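Local coordinates for secretion protein Snm4 (Mycobacterium xenopi, PDB 7B7J) that supplies the ubiquitin-like cytosolic domain of EccD5, part of the mycobacterial ESX-5 type VII secretion pore complex, and probably takes part in protein export, at residues I25-V30 / K51-R56. Residues are numbered along the deposited sequence; the frame is centred on the assembly and turned at random.
Sequences IMAADV and KVVNTR
Between residues 25-30 and 51-56 the backbones come nearest at Ala27 and Val53, CA to CA 7.4 Å, where the strand ends in a type I' turn that runs from Ala27 to Val30. The two branches of Val53 divide the work. With CG1 anti to its backbone N (chi1 162°), that methyl meets Ala27 CB at 3.5 Å, while CG2, beside the backbone N, lies 4.3 Å from Ile25 CG2. Alanine suits the closer site because its lone methyl lets the helix sit near the strand, and a beta-branched valine can address two strand residues at once. Ile25 and Ala27, alternate residues on one strand, both turn their CB toward the helix, whereas Met26 between them points away. This is the helix-on-sheet packing of the ubiquitin-like (beta-grasp) fold, in which the helix after the first hairpin lies across the mixed sheet. Ile25 sends its longer branch away from Val53; isoleucine suits this buried place because it has the reach to touch Leu49, one helical turn earlier, as well as Val53. Ile32 of the adjoining strand packs on Val53, and a hydrogen bond from Leu65 N to Asn54 OD1 ties the helix to the following loop.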
loop_
_atom_site.group_PDB
_atom_site.type_symbol
_atom_site.label_atom_id
_atom_site.label_comp_id
_atom_site.label_asym_id
_atom_site.label_seq_id
_atom_site.Cartn_x
_atom_site.Cartn_y
_atom_site.Cartn_z
ATOM N N ILE A 25 6.263 2.041 -2.109
ATOM C CA ILE A 25 5.143 2.439 -1.234
ATOM C C ILE A 25 5.436 3.755 -0.500
ATOM O O ILE A 25 6.542 3.825 0.132
ATOM C CB ILE A 25 4.718 1.291 -0.272
ATOM C CG1 ILE A 25 4.532 0.017 -1.068
ATOM C CG2 ILE A 25 3.523 1.704 0.495
ATOM C CD1 ILE A 25 3.344 0.002 -1.960
ATOM N N MET A 26 4.578 4.761 -0.696
ATOM C CA MET A 26 4.809 5.991 0.070
ATOM C C MET A 26 3.928 5.868 1.316
ATOM O O MET A 26 2.657 5.761 1.160
ATOM C CB MET A 26 4.516 7.202 -0.764
ATOM C CG MET A 26 5.181 7.247 -2.034
ATOM S SD MET A 26 6.989 7.485 -1.767
ATOM C CE MET A 26 7.166 8.962 -0.849
ATOM N N ALA A 27 4.486 6.183 2.510
ATOM C CA ALA A 27 3.678 6.215 3.753
ATOM C C ALA A 27 4.275 7.275 4.593
ATOM O O ALA A 27 5.515 7.237 4.803
ATOM C CB ALA A 27 3.827 4.888 4.507
ATOM N N ALA A 28 3.559 8.191 5.188
ATOM C CA ALA A 28 4.167 9.193 6.051
ATOM C C ALA A 28 5.394 9.866 5.423
ATOM O O ALA A 28 6.338 10.120 6.187
ATOM C CB ALA A 28 4.568 8.613 7.424
ATOM N N ASP A 29 5.377 10.270 4.108
ATOM C CA ASP A 29 6.488 10.912 3.436
ATOM C C ASP A 29 7.694 10.038 3.363
ATOM O O ASP A 29 8.712 10.566 2.909
ATOM C CB ASP A 29 6.705 12.242 4.054
ATOM C CG ASP A 29 5.498 13.146 3.924
ATOM O OD1 ASP A 29 4.984 13.398 2.788
ATOM O OD2 ASP A 29 5.138 13.625 4.999
ATOM N N VAL A 30 7.600 8.743 3.652
ATOM C CA VAL A 30 8.759 7.804 3.555
ATOM C C VAL A 30 8.539 6.856 2.374
ATOM O O VAL A 30 7.417 6.391 2.224
ATOM C CB VAL A 30 8.932 7.011 4.866
ATOM C CG1 VAL A 30 9.903 5.850 4.739
ATOM C CG2 VAL A 30 9.324 7.914 6.023
ATOM N N LYS A 51 1.357 -3.584 8.037
ATOM C CA LYS A 51 2.203 -4.080 9.151
ATOM C C LYS A 51 3.691 -3.961 8.787
ATOM O O LYS A 51 4.466 -3.551 9.641
ATOM C CB LYS A 51 1.834 -5.517 9.521
ATOM C CG LYS A 51 0.910 -5.649 10.721
ATOM C CD LYS A 51 0.951 -7.021 11.344
ATOM C CE LYS A 51 1.847 -7.092 12.561
ATOM N NZ LYS A 51 1.252 -7.939 13.620
ATOM N N VAL A 52 4.042 -4.328 7.551
ATOM C CA VAL A 52 5.482 -4.224 7.151
ATOM C C VAL A 52 5.818 -2.753 7.181
ATOM O O VAL A 52 6.978 -2.415 7.522
ATOM C CB VAL A 52 5.580 -4.903 5.736
ATOM C CG1 VAL A 52 6.762 -4.438 4.959
ATOM C CG2 VAL A 52 5.566 -6.401 5.987
ATOM N N VAL A 53 4.969 -1.899 6.573
ATOM C CA VAL A 53 5.194 -0.448 6.600
ATOM C C VAL A 53 5.518 0.016 7.990
ATOM O O VAL A 53 6.422 0.922 8.223
ATOM C CB VAL A 53 4.171 0.289 5.818
ATOM C CG1 VAL A 53 4.118 1.785 6.170
ATOM C CG2 VAL A 53 4.260 -0.035 4.366
ATOM N N ASN A 54 4.603 -0.268 8.938
ATOM C CA ASN A 54 4.743 0.184 10.318
ATOM C C ASN A 54 6.068 -0.334 10.905
ATOM O O ASN A 54 6.570 0.409 11.751
ATOM C CB ASN A 54 3.533 -0.133 11.139
ATOM C CG ASN A 54 2.415 0.888 10.860
ATOM O OD1 ASN A 54 2.583 1.972 10.313
ATOM N ND2 ASN A 54 1.150 0.466 11.159
ATOM N N THR A 55 6.476 -1.568 10.630
ATOM C CA THR A 55 7.781 -2.036 11.110
ATOM C C THR A 55 8.879 -1.036 10.602
ATOM O O THR A 55 9.677 -0.705 11.364
ATOM C CB THR A 55 8.030 -3.452 10.634
ATOM O OG1 THR A 55 7.031 -4.154 11.385
ATOM C CG2 THR A 55 9.392 -3.958 11.099
ATOM N N ARG A 56 8.873 -0.750 9.306
ATOM C CA ARG A 56 9.870 0.185 8.761
ATOM C C ARG A 56 9.798 1.546 9.423
ATOM O O ARG A 56 10.787 2.181 9.769
ATOM C CB ARG A 56 9.644 0.143 7.243
ATOM C CG ARG A 56 10.739 0.862 6.513
ATOM C CD ARG A 56 12.164 0.405 6.790
ATOM N NE ARG A 56 12.963 1.233 5.791
ATOM C CZ ARG A 56 14.296 1.006 5.593
ATOM N NH1 ARG A 56 14.874 0.061 6.349
ATOM N NH2 ARG A 56 14.979 1.632 4.594
#